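Local atomic coordinates of endoglucanase (Uncultured bacterium, PDB entry 3X17), a protein that hydrolyses internal beta-1,4-glucosidic bonds of cellulose as a family 9 endoglucanase carrying an N-terminal immunoglobulin-like domain. Residues A303-W308 against T351-Y356; R76-D81 against M524-Y529; Y244-G249 against Y266-T271; V56-G61 against P94-A99; E408-V413 against M444-A449. All blocks are in the same frame, centred on the assembly; numbering follows the deposited sequence.

The five contacts follow the two-domain build of the enzyme. Interaction 4 lies within the N-terminal Ig-like domain, interactions 1, 3 and 5 within the family 9 catalytic domain, and interaction 2 joins the two. Interactions 2 and 5 have centres about 23 Å apart, and interactions 2 and 4 about 31 Å. Interactions 1 and 3 approach to about 8 Å between nearest atoms, while the centres of interactions 1 and 4 are about 56 Å apart, on opposite sides of the chain's centre. In interaction 3 the side chain of L247 is about 8 Å from the zinc ion and that of T271 about 9 Å from a calcium ion, though neither residue is a metal ligand.

Interaction 1: residues A303-W308 against T351-Y356; sequences AAEQAW and TGRAEY
E305 reaches from helix 294-312 to the start of helix 354-366, meeting Y356 and R353 on the way. From CB, a first torsion of -71° sets CG beside the backbone N, and CG then passes the phenol oxygen, 3.8 Å from Y356 OH. Beyond CG the chain is extended, which carries the carboxylate out to R353. OE2 does the gripping: it takes a 3.0 Å bond from R353 NH2, bent only to 161° at the hydrogen and lying in the guanidinium plane, and a weak one of 3.4 Å from R353 NH1. The long, charged glutamate suits a helix flank from which a carboxylate has to reach an arginine on the next helix. R353 NH1 also turns weakly to E355, making a salt-bridge network, while T351 CB lies over the guanidinium face. T351 OG1 accepts from R353 N in an ST turn just before the helix and is also bonded to L347. Below the charges, a water bridges E305 O and Y356 OH, 2.8 Å from each. The Y356 ring then presents its edge to the five-membered ring of W308, the planes 77° apart and Y356 CE1 3.6 Å from W308 CD1. An edge-to-face aromatic pair beside a partly exposed salt bridge thus packs helix 294-312 against the start of helix 354-366, within the catalytic domain and its (alpha/alpha)6 barrel fold.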
# COMPACT_ATOMS: atom_id res chain seq x y z
N ALA A 303 22.58 -0.32 12.84
CA ALA A 303 22.36 -1.25 11.75
C ALA A 303 22.45 -0.52 10.41
O ALA A 303 23.08 -1.01 9.47
CB ALA A 303 21.00 -1.90 11.91
N ALA A 304 21.77 0.62 10.30
CA ALA A 304 21.78 1.39 9.04
C ALA A 304 23.20 1.78 8.66
O ALA A 304 23.59 1.73 7.49
CB ALA A 304 20.87 2.66 9.12
N GLU A 305 23.98 2.17 9.66
CA GLU A 305 25.36 2.62 9.46
C GLU A 305 26.27 1.50 8.99
O GLU A 305 27.18 1.72 8.18
CB GLU A 305 25.92 3.27 10.74
CG GLU A 305 25.29 4.63 11.05
CD GLU A 305 25.70 5.20 12.42
OE1 GLU A 305 25.94 4.42 13.37
OE2 GLU A 305 25.71 6.44 12.57
N GLN A 306 26.03 0.29 9.48
CA GLN A 306 26.87 -0.86 9.15
C GLN A 306 26.53 -1.32 7.72
O GLN A 306 27.42 -1.59 6.92
CB GLN A 306 26.62 -1.98 10.18
CG GLN A 306 27.42 -3.27 9.99
CD GLN A 306 28.92 -3.01 9.92
OE1 GLN A 306 29.49 -2.32 10.78
NE2 GLN A 306 29.56 -3.50 8.86
N ALA A 307 25.25 -1.36 7.40
CA ALA A 307 24.79 -1.57 6.04
C ALA A 307 25.37 -0.58 5.03
O ALA A 307 25.74 -0.96 3.93
CB ALA A 307 23.27 -1.52 6.00
N TRP A 308 25.41 0.70 5.38
CA TRP A 308 26.05 1.65 4.49
C TRP A 308 27.56 1.39 4.34
O TRP A 308 28.12 1.64 3.29
CB TRP A 308 25.82 3.09 4.93
CG TRP A 308 26.36 4.06 3.91
CD1 TRP A 308 27.58 4.66 3.92
CD2 TRP A 308 25.73 4.43 2.69
NE1 TRP A 308 27.73 5.43 2.80
CE2 TRP A 308 26.61 5.29 2.01
CE3 TRP A 308 24.47 4.18 2.13
CZ2 TRP A 308 26.29 5.90 0.80
CZ3 TRP A 308 24.14 4.77 0.90
CH2 TRP A 308 25.07 5.60 0.24
N THR A 351 21.80 11.79 10.85
CA THR A 351 23.17 11.98 11.37
C THR A 351 23.77 13.35 11.03
O THR A 351 24.68 13.79 11.69
CB THR A 351 24.18 10.91 10.90
OG1 THR A 351 24.49 11.11 9.51
CG2 THR A 351 23.63 9.46 11.13
N GLY A 352 23.37 13.91 9.90
CA GLY A 352 23.89 15.18 9.47
C GLY A 352 25.26 15.06 8.83
O GLY A 352 25.81 16.04 8.38
N ARG A 353 25.77 13.83 8.70
CA ARG A 353 27.14 13.62 8.25
C ARG A 353 27.38 13.83 6.75
O ARG A 353 26.59 13.38 5.88
CB ARG A 353 27.63 12.26 8.66
CG ARG A 353 28.50 12.29 9.89
CD ARG A 353 29.04 10.91 10.16
NE ARG A 353 28.44 10.44 11.39
CZ ARG A 353 27.67 9.38 11.50
NH1 ARG A 353 27.56 8.50 10.52
NH2 ARG A 353 27.12 9.14 12.68
N ALA A 354 28.49 14.51 6.46
CA ALA A 354 28.92 14.77 5.10
C ALA A 354 29.03 13.51 4.23
O ALA A 354 28.71 13.55 3.02
CB ALA A 354 30.26 15.54 5.10
N GLU A 355 29.48 12.40 4.83
CA GLU A 355 29.69 11.20 4.02
C GLU A 355 28.44 10.81 3.25
O GLU A 355 28.53 10.39 2.10
CB GLU A 355 30.22 10.03 4.85
CG GLU A 355 29.25 9.46 5.90
CD GLU A 355 29.86 8.31 6.70
OE1 GLU A 355 30.51 7.45 6.08
OE2 GLU A 355 29.73 8.29 7.93
N TYR A 356 27.27 10.96 3.89
CA TYR A 356 25.99 10.63 3.26
C TYR A 356 25.57 11.68 2.21
O TYR A 356 25.15 11.33 1.11
CB TYR A 356 24.89 10.40 4.31
CG TYR A 356 25.30 9.42 5.38
CD1 TYR A 356 25.70 8.13 5.04
CD2 TYR A 356 25.46 9.82 6.69
CE1 TYR A 356 26.14 7.24 5.99
CE2 TYR A 356 25.94 8.93 7.66
CZ TYR A 356 26.27 7.65 7.29
OH TYR A 356 26.72 6.77 8.23
O HOH W 1 27.96 4.32 7.59

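Interaction 2: residues R76-D81 against M524-Y529; sequences RLVSGD and MGPRGY
P526, which follows a turn made by G525 with the positive phi that suits glycine, is the first residue of 524-529 to press on 76-81. Its rigid pyrrolidine lies against the backbone of the opposing loop, its CD 3.5 Å from V78 O and its CG 3.7 Å from S79 CA. V78 CG1 adds a looser apolar touch to P526 CG at 4.1 Å. R527 follows in a short 3-10 turn, and its chain, extended from CG to NE, brings the guanidinium end-on to D81. Both terminal nitrogens bond to one oxygen: R527 NH2 is 2.9 Å and R527 NH1 3.1 Å from D81 OD1. They come from its syn side, with the two flat groups 63° apart. OD2 receives only a weak bond from R527 NH2 and is also bonded to the hydroxyl of Y422, so the carboxylate has two partners, R527 and Y422. S79 OG shapes the loop beneath, accepting from D81 N at 3.0 Å in an ST turn and bonding to D75. This is a domain-domain interface: the loop between strands 63-74 and 82-87 of the Ig-like domain meets a catalytic-domain loop through a proline contact and an end-on salt bridge whose aspartate is buried.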
# COMPACT_ATOMS: atom_id res chain seq x y z
N ARG A 76 -13.41 7.14 -22.01
CA ARG A 76 -12.95 6.54 -23.26
C ARG A 76 -11.54 5.94 -23.13
O ARG A 76 -11.17 5.02 -23.87
CB ARG A 76 -12.95 7.61 -24.35
CG ARG A 76 -13.24 7.11 -25.75
CD ARG A 76 -13.23 8.30 -26.72
NE ARG A 76 -12.06 9.16 -26.53
CZ ARG A 76 -12.07 10.33 -25.90
NH1 ARG A 76 -13.21 10.82 -25.41
NH2 ARG A 76 -10.94 11.02 -25.76
N LEU A 77 -10.77 6.46 -22.18
CA LEU A 77 -9.37 6.08 -22.06
C LEU A 77 -9.13 4.99 -21.02
O LEU A 77 -7.99 4.57 -20.82
CB LEU A 77 -8.53 7.31 -21.74
CG LEU A 77 -8.42 8.27 -22.94
CD1 LEU A 77 -7.34 9.30 -22.66
CD2 LEU A 77 -8.09 7.48 -24.24
N VAL A 78 -10.18 4.57 -20.36
CA VAL A 78 -10.04 3.63 -19.26
C VAL A 78 -11.07 2.53 -19.23
O VAL A 78 -10.77 1.45 -19.59
CB VAL A 78 -10.07 4.34 -17.88
CG1 VAL A 78 -9.60 3.42 -16.81
CG2 VAL A 78 -9.24 5.55 -17.88
N SER A 79 -12.27 2.82 -18.79
CA SER A 79 -13.29 1.77 -18.67
C SER A 79 -14.08 1.59 -19.96
O SER A 79 -14.63 0.53 -20.20
CB SER A 79 -14.25 2.03 -17.51
OG SER A 79 -15.05 3.19 -17.74
N GLY A 80 -14.27 2.66 -20.72
CA GLY A 80 -15.25 2.65 -21.81
C GLY A 80 -16.67 3.03 -21.39
O GLY A 80 -17.54 3.15 -22.24
N ASP A 81 -16.92 3.19 -20.09
CA ASP A 81 -18.30 3.41 -19.63
C ASP A 81 -18.85 4.79 -19.98
O ASP A 81 -18.10 5.75 -20.19
CB ASP A 81 -18.46 3.17 -18.12
CG ASP A 81 -18.14 1.74 -17.71
OD1 ASP A 81 -17.94 0.89 -18.61
OD2 ASP A 81 -18.10 1.48 -16.48
N MET A 524 -8.59 -6.31 -20.18
CA MET A 524 -9.88 -5.85 -19.63
C MET A 524 -9.75 -4.58 -18.77
O MET A 524 -10.74 -4.08 -18.23
CB MET A 524 -10.55 -6.97 -18.83
CG MET A 524 -10.87 -8.21 -19.66
SD MET A 524 -12.01 -7.81 -21.01
CE MET A 524 -13.56 -7.81 -20.13
N GLY A 525 -8.53 -4.07 -18.62
CA GLY A 525 -8.29 -2.88 -17.78
C GLY A 525 -8.95 -2.90 -16.41
O GLY A 525 -8.71 -3.80 -15.62
N PRO A 526 -9.77 -1.87 -16.08
CA PRO A 526 -10.29 -1.76 -14.72
C PRO A 526 -11.29 -2.85 -14.43
O PRO A 526 -11.77 -3.00 -13.30
CB PRO A 526 -10.99 -0.39 -14.72
CG PRO A 526 -11.44 -0.21 -16.16
CD PRO A 526 -10.37 -0.87 -17.00
N ARG A 527 -11.64 -3.61 -15.47
CA ARG A 527 -12.48 -4.77 -15.29
C ARG A 527 -11.74 -6.09 -15.20
O ARG A 527 -12.38 -7.13 -15.03
CB ARG A 527 -13.52 -4.85 -16.41
CG ARG A 527 -14.73 -3.98 -16.16
CD ARG A 527 -15.73 -4.19 -17.28
NE ARG A 527 -16.95 -3.46 -17.02
CZ ARG A 527 -17.13 -2.19 -17.36
NH1 ARG A 527 -16.17 -1.55 -18.03
NH2 ARG A 527 -18.26 -1.58 -17.07
N GLY A 528 -10.41 -6.06 -15.29
CA GLY A 528 -9.61 -7.29 -15.30
C GLY A 528 -9.36 -7.94 -13.94
O GLY A 528 -8.24 -8.02 -13.49
N TYR A 529 -10.42 -8.35 -13.25
CA TYR A 529 -10.28 -8.82 -11.86
C TYR A 529 -11.30 -9.91 -11.60
O TYR A 529 -12.41 -9.83 -12.09
CB TYR A 529 -10.55 -7.67 -10.87
CG TYR A 529 -10.90 -8.14 -9.47
CD1 TYR A 529 -9.90 -8.33 -8.51
CD2 TYR A 529 -12.23 -8.36 -9.09
CE1 TYR A 529 -10.22 -8.73 -7.20
CE2 TYR A 529 -12.55 -8.78 -7.78
CZ TYR A 529 -11.53 -9.01 -6.86
OH TYR A 529 -11.83 -9.41 -5.57

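Interaction 3: residues Y244-G249 against Y266-T271; sequences YHKLAG and YVYRIT
K246 and Y268 are brought together by their first torsions. At K246, a chi1 of 66° wedges CG between the backbone N and the carbonyl carbon, and the rest of the chain runs extended; at Y268, a chi1 of -71° lays the ring beneath it. CE sits over one face, 4.0 Å from the Y268 ring centroid, in a CH-pi contact. NZ stands 4.7 Å from the same centroid, 9° off the ring normal, a cation-pi contact. A long lysine suits this place because its ammonium group can go on to bond with S328, D324 O and G329 O. Across the strands, the ring of Y244 takes V267 CG1 over one face, tightly, at 3.3 Å from its CG, while its CD1 meets I270 CG2 at 3.5 Å. The other V267 methyl, CG2, packs against L247 CD1 at 3.7 Å, the two residues being a non-hydrogen-bonded antiparallel pair with side chains on one face. A248 and Y266 form the neighbouring hydrogen-bonded pair, with Y266 N 2.8 Å from A248 O, and Y268 N gives a nearly straight bond of 2.9 Å to K246 O. Toward H245 the ladder fails, leaving a weak bond to R269 O. A water links G249 O with the phenol of Y268. In the four-stranded mixed sheet, 243-249 and 265-271 are the central strands, flanked by 182-183 and 154-155, and T271 leads directly into helix 272-288.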
# COMPACT_ATOMS: atom_id res chain seq x y z
N TYR A 244 20.19 -10.22 3.75
CA TYR A 244 19.66 -11.33 2.94
C TYR A 244 18.36 -10.93 2.28
O TYR A 244 17.64 -10.05 2.76
CB TYR A 244 19.46 -12.60 3.80
CG TYR A 244 20.75 -13.16 4.36
CD1 TYR A 244 21.72 -13.70 3.51
CD2 TYR A 244 21.04 -13.07 5.72
CE1 TYR A 244 22.92 -14.19 4.01
CE2 TYR A 244 22.24 -13.55 6.24
CZ TYR A 244 23.18 -14.10 5.38
OH TYR A 244 24.39 -14.55 5.87
N HIS A 245 18.05 -11.59 1.17
CA HIS A 245 17.03 -11.10 0.27
C HIS A 245 15.64 -11.51 0.73
O HIS A 245 14.70 -10.74 0.63
CB HIS A 245 17.28 -11.64 -1.13
CG HIS A 245 16.20 -11.29 -2.11
ND1 HIS A 245 15.84 -9.99 -2.39
CD2 HIS A 245 15.53 -12.07 -2.99
CE1 HIS A 245 14.96 -9.98 -3.38
NE2 HIS A 245 14.73 -11.23 -3.74
N LYS A 246 15.51 -12.73 1.21
CA LYS A 246 14.21 -13.26 1.50
C LYS A 246 14.38 -14.62 2.16
O LYS A 246 15.51 -15.16 2.24
CB LYS A 246 13.39 -13.41 0.20
CG LYS A 246 13.97 -14.47 -0.76
CD LYS A 246 13.04 -14.76 -1.92
CE LYS A 246 13.77 -15.62 -2.97
NZ LYS A 246 12.82 -16.15 -4.02
N LEU A 247 13.28 -15.12 2.71
CA LEU A 247 13.28 -16.34 3.47
C LEU A 247 12.05 -17.12 3.09
O LEU A 247 10.93 -16.64 3.26
CB LEU A 247 13.27 -16.02 4.96
CG LEU A 247 13.68 -17.17 5.86
CD1 LEU A 247 14.16 -16.59 7.21
CD2 LEU A 247 12.53 -18.18 6.04
N ALA A 248 12.23 -18.32 2.58
CA ALA A 248 11.06 -19.07 2.11
C ALA A 248 11.40 -20.55 1.96
O ALA A 248 12.56 -20.92 2.04
CB ALA A 248 10.54 -18.50 0.78
N GLY A 249 10.37 -21.37 1.78
CA GLY A 249 10.54 -22.80 1.49
C GLY A 249 10.99 -22.97 0.05
O GLY A 249 10.91 -22.02 -0.74
N TYR A 266 14.55 -21.44 3.99
CA TYR A 266 15.91 -21.05 3.64
C TYR A 266 16.06 -19.54 3.55
O TYR A 266 15.12 -18.83 3.17
CB TYR A 266 16.35 -21.66 2.31
CG TYR A 266 16.50 -23.16 2.37
CD1 TYR A 266 17.65 -23.74 2.89
CD2 TYR A 266 15.45 -23.98 1.98
CE1 TYR A 266 17.77 -25.13 2.97
CE2 TYR A 266 15.55 -25.36 2.09
CZ TYR A 266 16.71 -25.93 2.57
OH TYR A 266 16.76 -27.30 2.67
N VAL A 267 17.24 -19.08 3.90
CA VAL A 267 17.57 -17.66 3.85
C VAL A 267 18.39 -17.46 2.59
O VAL A 267 19.44 -18.07 2.43
CB VAL A 267 18.41 -17.27 5.08
CG1 VAL A 267 18.91 -15.83 4.99
CG2 VAL A 267 17.59 -17.52 6.34
N TYR A 268 17.82 -16.73 1.64
CA TYR A 268 18.42 -16.56 0.32
C TYR A 268 19.50 -15.48 0.36
O TYR A 268 19.61 -14.73 1.34
CB TYR A 268 17.33 -16.25 -0.69
CG TYR A 268 16.45 -17.45 -1.00
CD1 TYR A 268 15.53 -17.91 -0.07
CD2 TYR A 268 16.67 -18.22 -2.14
CE1 TYR A 268 14.76 -19.01 -0.32
CE2 TYR A 268 15.90 -19.34 -2.39
CZ TYR A 268 14.95 -19.72 -1.48
OH TYR A 268 14.21 -20.84 -1.69
N ARG A 269 20.28 -15.38 -0.72
CA ARG A 269 21.54 -14.67 -0.70
C ARG A 269 21.33 -13.16 -0.60
O ARG A 269 20.27 -12.65 -0.98
CB ARG A 269 22.31 -14.98 -1.98
CG ARG A 269 21.68 -14.32 -3.22
CD ARG A 269 22.40 -14.71 -4.49
NE ARG A 269 22.37 -16.15 -4.69
CZ ARG A 269 23.30 -16.82 -5.36
NH1 ARG A 269 24.30 -16.18 -5.96
NH2 ARG A 269 23.19 -18.14 -5.47
N ILE A 270 22.34 -12.45 -0.10
CA ILE A 270 22.24 -11.01 0.04
C ILE A 270 22.08 -10.30 -1.31
O ILE A 270 22.50 -10.81 -2.36
CB ILE A 270 23.42 -10.41 0.78
CG1 ILE A 270 24.73 -10.64 0.01
CG2 ILE A 270 23.52 -10.96 2.21
CD1 ILE A 270 25.34 -9.39 -0.64
N THR A 271 21.66 -9.04 -1.21
CA THR A 271 21.49 -8.17 -2.35
C THR A 271 21.82 -6.77 -1.84
O THR A 271 21.59 -6.46 -0.66
CB THR A 271 20.02 -8.26 -2.74
OG1 THR A 271 19.84 -9.08 -3.90
CG2 THR A 271 19.40 -6.94 -2.86
O HOH W 2 11.68 -20.30 -2.75

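Interaction 4: residues V56-G61 against P94-A99; sequences VRADDG and PGRYVA
V56 and V98 stand on the same face of the sheet, in an antiparallel hydrogen-bonded pair, yet their methyls do not meet: the nearest approach of V56's side chain is CB to V98 O, 3.8 Å. The pair is held by its backbone, V56 N lying 2.8 Å from V98 O and V98 N 2.9 Å from V56 O. Beta-branched valines favour such extended strands. The next pair, R57 and Y97, is non-hydrogen-bonded, and its side chains diverge. The backbone sets Y97 CB 3.6 Å from V56 O; a chi1 of -57°, with CG beside the residue's own backbone N, then swings the ring so that its edge faces that oxygen. The same ring just reaches R57, whose CG is 4.2 Å from Y97 CE1, and its hydroxyl bonds to A93 O. R57 itself turns back over its own loop, where its NE meets D59 OD1 at 3.1 Å on the syn lone pair, a salt bridge within the 57-60 turn. At the end of the strand A58 is small enough to fit closely, and A58 CB lies 4.0 Å from R96 CB. Its amide gives R96 O a bond of 2.9 Å that is almost straight, 170° at the hydrogen, though tilted from the carbonyl plane. R96 carries its charged end away from 56-61 to a salt bridge with E109. Two strands distant in sequence thus pair antiparallel inside the sheet of the N-terminal domain, between 63-74 and 110-112, a non-sequential pairing as in Ig-like beta folds.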
# COMPACT_ATOMS: atom_id res chain seq x y z
N VAL A 56 -30.71 9.23 0.74
CA VAL A 56 -31.88 8.84 1.52
C VAL A 56 -31.42 8.22 2.85
O VAL A 56 -30.52 7.39 2.87
CB VAL A 56 -32.69 7.81 0.72
CG1 VAL A 56 -33.71 7.18 1.58
CG2 VAL A 56 -33.34 8.46 -0.50
N ARG A 57 -32.00 8.64 3.96
CA ARG A 57 -31.71 7.97 5.24
C ARG A 57 -31.94 6.46 5.13
O ARG A 57 -32.92 6.02 4.53
CB ARG A 57 -32.55 8.56 6.39
CG ARG A 57 -32.08 9.93 6.88
CD ARG A 57 -31.88 9.96 8.39
NE ARG A 57 -33.13 9.74 9.11
CZ ARG A 57 -34.04 10.68 9.34
NH1 ARG A 57 -33.82 11.93 8.95
NH2 ARG A 57 -35.16 10.38 9.98
N ALA A 58 -30.99 5.68 5.63
CA ALA A 58 -31.11 4.23 5.61
C ALA A 58 -32.37 3.77 6.33
O ALA A 58 -33.10 2.92 5.83
CB ALA A 58 -29.88 3.57 6.22
N ASP A 59 -32.62 4.34 7.51
CA ASP A 59 -33.76 3.95 8.35
C ASP A 59 -35.15 4.27 7.75
O ASP A 59 -35.97 3.36 7.59
CB ASP A 59 -33.63 4.54 9.77
CG ASP A 59 -33.42 6.05 9.76
OD1 ASP A 59 -33.76 6.70 8.75
OD2 ASP A 59 -32.91 6.59 10.77
N ASP A 60 -35.37 5.53 7.36
CA ASP A 60 -36.68 6.02 6.87
C ASP A 60 -36.91 5.78 5.40
O ASP A 60 -38.03 5.47 4.98
CB ASP A 60 -36.80 7.52 7.07
CG ASP A 60 -36.81 7.89 8.52
OD1 ASP A 60 -36.66 6.98 9.35
OD2 ASP A 60 -36.95 9.10 8.82
N GLY A 61 -35.92 6.12 4.59
CA GLY A 61 -36.17 6.40 3.19
C GLY A 61 -36.47 7.88 2.98
O GLY A 61 -36.75 8.31 1.87
N PRO A 94 -24.08 13.50 10.07
CA PRO A 94 -23.61 12.15 10.40
C PRO A 94 -24.75 11.16 10.43
O PRO A 94 -25.77 11.41 11.08
CB PRO A 94 -23.05 12.30 11.83
CG PRO A 94 -22.73 13.76 11.99
CD PRO A 94 -23.32 14.53 10.80
N GLY A 95 -24.53 9.99 9.83
CA GLY A 95 -25.52 8.92 9.86
C GLY A 95 -25.33 7.89 8.77
O GLY A 95 -24.27 7.81 8.13
N ARG A 96 -26.39 7.16 8.47
CA ARG A 96 -26.30 6.10 7.48
C ARG A 96 -27.29 6.34 6.36
O ARG A 96 -28.45 6.67 6.62
CB ARG A 96 -26.61 4.77 8.14
CG ARG A 96 -26.00 3.61 7.42
CD ARG A 96 -25.52 2.52 8.40
NE ARG A 96 -24.87 1.48 7.62
CZ ARG A 96 -23.60 1.53 7.23
NH1 ARG A 96 -22.81 2.50 7.66
NH2 ARG A 96 -23.12 0.58 6.44
N TYR A 97 -26.87 6.06 5.13
CA TYR A 97 -27.59 6.53 3.96
C TYR A 97 -27.56 5.55 2.78
O TYR A 97 -26.73 4.63 2.73
CB TYR A 97 -27.03 7.89 3.50
CG TYR A 97 -27.07 8.98 4.55
CD1 TYR A 97 -28.16 9.84 4.67
CD2 TYR A 97 -25.98 9.21 5.37
CE1 TYR A 97 -28.18 10.85 5.61
CE2 TYR A 97 -25.98 10.21 6.31
CZ TYR A 97 -27.07 11.05 6.41
OH TYR A 97 -27.04 12.05 7.35
N VAL A 98 -28.39 5.83 1.78
CA VAL A 98 -28.36 5.15 0.51
C VAL A 98 -28.47 6.18 -0.62
O VAL A 98 -29.15 7.19 -0.48
CB VAL A 98 -29.51 4.15 0.41
CG1 VAL A 98 -29.78 3.78 -1.02
CG2 VAL A 98 -29.19 2.91 1.27
N ALA A 99 -27.75 5.93 -1.71
CA ALA A 99 -27.90 6.75 -2.91
C ALA A 99 -28.85 6.06 -3.89
O ALA A 99 -28.74 4.84 -4.14
CB ALA A 99 -26.54 7.00 -3.58

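Interaction 5: residues E408-V413 against M444-A449; sequences EGARSV and MLLLFA
Apolar packing of two crossing helices joins A410 and V413 of helix 396-418 to L445 and L446 of helix 435-452, in a buried interface between two helices of the catalytic domain, helix 396-418 keeping an exposed flank. The segment axes approach to 8.2 Å at a crossing angle of -132°. Such closeness depends on small residues: A410 lets the backbones come near, its CB 3.8 Å from L445 O, and G409 beside it has no side chain to intrude. The two methyls of V413 divide the packing. Its CG1, anti to the backbone N (chi1 171°), meets L446 CG at 3.8 Å, the two side chains crossing obliquely, while its CG2 reaches L445 CD1 more loosely at 4.3 Å. Helices laid flank to flank in this way make up the (alpha/alpha)6 barrel of family 9 glycoside hydrolases. L446 CD2 lies 3.7 Å from A410 O, so the leucine packs on backbone as well as on valine. Y458 of helix 456-469 also touches A410 and L446, and P425 touches V413. On the solvent side of helix 396-418, S412 OG hydrogen-bonds to G409 O one turn back, at 3.1 Å, sharing that acceptor with V413 N.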
# COMPACT_ATOMS: atom_id res chain seq x y z
N GLU A 408 6.13 18.19 -10.25
CA GLU A 408 5.92 17.59 -11.57
C GLU A 408 5.28 16.18 -11.47
O GLU A 408 4.33 15.87 -12.19
CB GLU A 408 7.24 17.59 -12.39
CG GLU A 408 7.15 16.95 -13.77
CD GLU A 408 6.06 17.57 -14.67
OE1 GLU A 408 5.68 18.74 -14.45
OE2 GLU A 408 5.58 16.87 -15.60
N GLY A 409 5.74 15.36 -10.52
CA GLY A 409 5.17 14.02 -10.32
C GLY A 409 3.68 14.06 -10.01
O GLY A 409 2.85 13.41 -10.67
N ALA A 410 3.31 14.92 -9.07
CA ALA A 410 1.92 15.09 -8.77
C ALA A 410 1.21 15.57 -10.03
O ALA A 410 0.12 15.10 -10.35
CB ALA A 410 1.74 16.06 -7.63
N ARG A 411 1.85 16.46 -10.79
CA ARG A 411 1.18 17.05 -11.94
C ARG A 411 0.85 15.99 -13.01
O ARG A 411 -0.30 15.85 -13.41
CB ARG A 411 1.97 18.23 -12.53
CG ARG A 411 1.08 19.43 -12.90
CD ARG A 411 1.87 20.59 -13.51
NE ARG A 411 2.84 21.12 -12.56
CZ ARG A 411 4.15 21.21 -12.80
NH1 ARG A 411 4.64 20.89 -13.99
NH2 ARG A 411 4.96 21.65 -11.84
N SER A 412 1.83 15.18 -13.39
CA SER A 412 1.49 14.06 -14.26
C SER A 412 0.42 13.12 -13.67
O SER A 412 -0.49 12.71 -14.38
CB SER A 412 2.73 13.29 -14.73
OG SER A 412 3.43 12.81 -13.61
N VAL A 413 0.51 12.79 -12.38
CA VAL A 413 -0.56 11.99 -11.78
C VAL A 413 -1.93 12.67 -11.97
O VAL A 413 -2.87 12.03 -12.44
CB VAL A 413 -0.31 11.64 -10.29
CG1 VAL A 413 -1.54 11.00 -9.70
CG2 VAL A 413 0.87 10.68 -10.18
N MET A 444 -0.46 9.04 -2.92
CA MET A 444 0.64 9.49 -2.07
C MET A 444 1.49 10.60 -2.74
O MET A 444 1.82 11.55 -2.08
CB MET A 444 1.54 8.31 -1.64
CG MET A 444 2.60 8.68 -0.60
SD MET A 444 3.86 7.38 -0.43
CE MET A 444 2.88 6.03 0.21
N LEU A 445 1.80 10.49 -4.02
CA LEU A 445 2.54 11.59 -4.67
C LEU A 445 1.74 12.89 -4.74
O LEU A 445 2.31 13.98 -4.54
CB LEU A 445 3.08 11.22 -6.06
CG LEU A 445 3.89 9.93 -6.19
CD1 LEU A 445 4.20 9.68 -7.66
CD2 LEU A 445 5.15 9.94 -5.33
N LEU A 446 0.43 12.80 -4.96
CA LEU A 446 -0.45 13.97 -4.86
C LEU A 446 -0.38 14.60 -3.47
O LEU A 446 -0.17 15.80 -3.35
CB LEU A 446 -1.91 13.62 -5.18
CG LEU A 446 -2.14 13.15 -6.62
CD1 LEU A 446 -3.46 12.39 -6.72
CD2 LEU A 446 -2.14 14.34 -7.58
N LEU A 447 -0.43 13.77 -2.44
CA LEU A 447 -0.34 14.28 -1.10
C LEU A 447 1.03 14.86 -0.77
O LEU A 447 1.13 15.75 0.05
CB LEU A 447 -0.75 13.23 -0.06
CG LEU A 447 -2.23 12.83 -0.08
CD1 LEU A 447 -2.49 11.67 0.89
CD2 LEU A 447 -3.16 14.01 0.20
N PHE A 448 2.10 14.32 -1.36
CA PHE A 448 3.43 14.91 -1.10
C PHE A 448 3.46 16.36 -1.62
O PHE A 448 3.95 17.26 -0.95
CB PHE A 448 4.54 14.12 -1.79
CG PHE A 448 4.94 12.84 -1.08
CD1 PHE A 448 4.55 12.58 0.23
CD2 PHE A 448 5.73 11.90 -1.73
CE1 PHE A 448 4.94 11.39 0.87
CE2 PHE A 448 6.16 10.73 -1.08
CZ PHE A 448 5.75 10.48 0.22
N ALA A 449 2.97 16.55 -2.84
CA ALA A 449 2.93 17.85 -3.50
C ALA A 449 2.00 18.80 -2.74
O ALA A 449 2.40 19.91 -2.38
CB ALA A 449 2.48 17.69 -4.99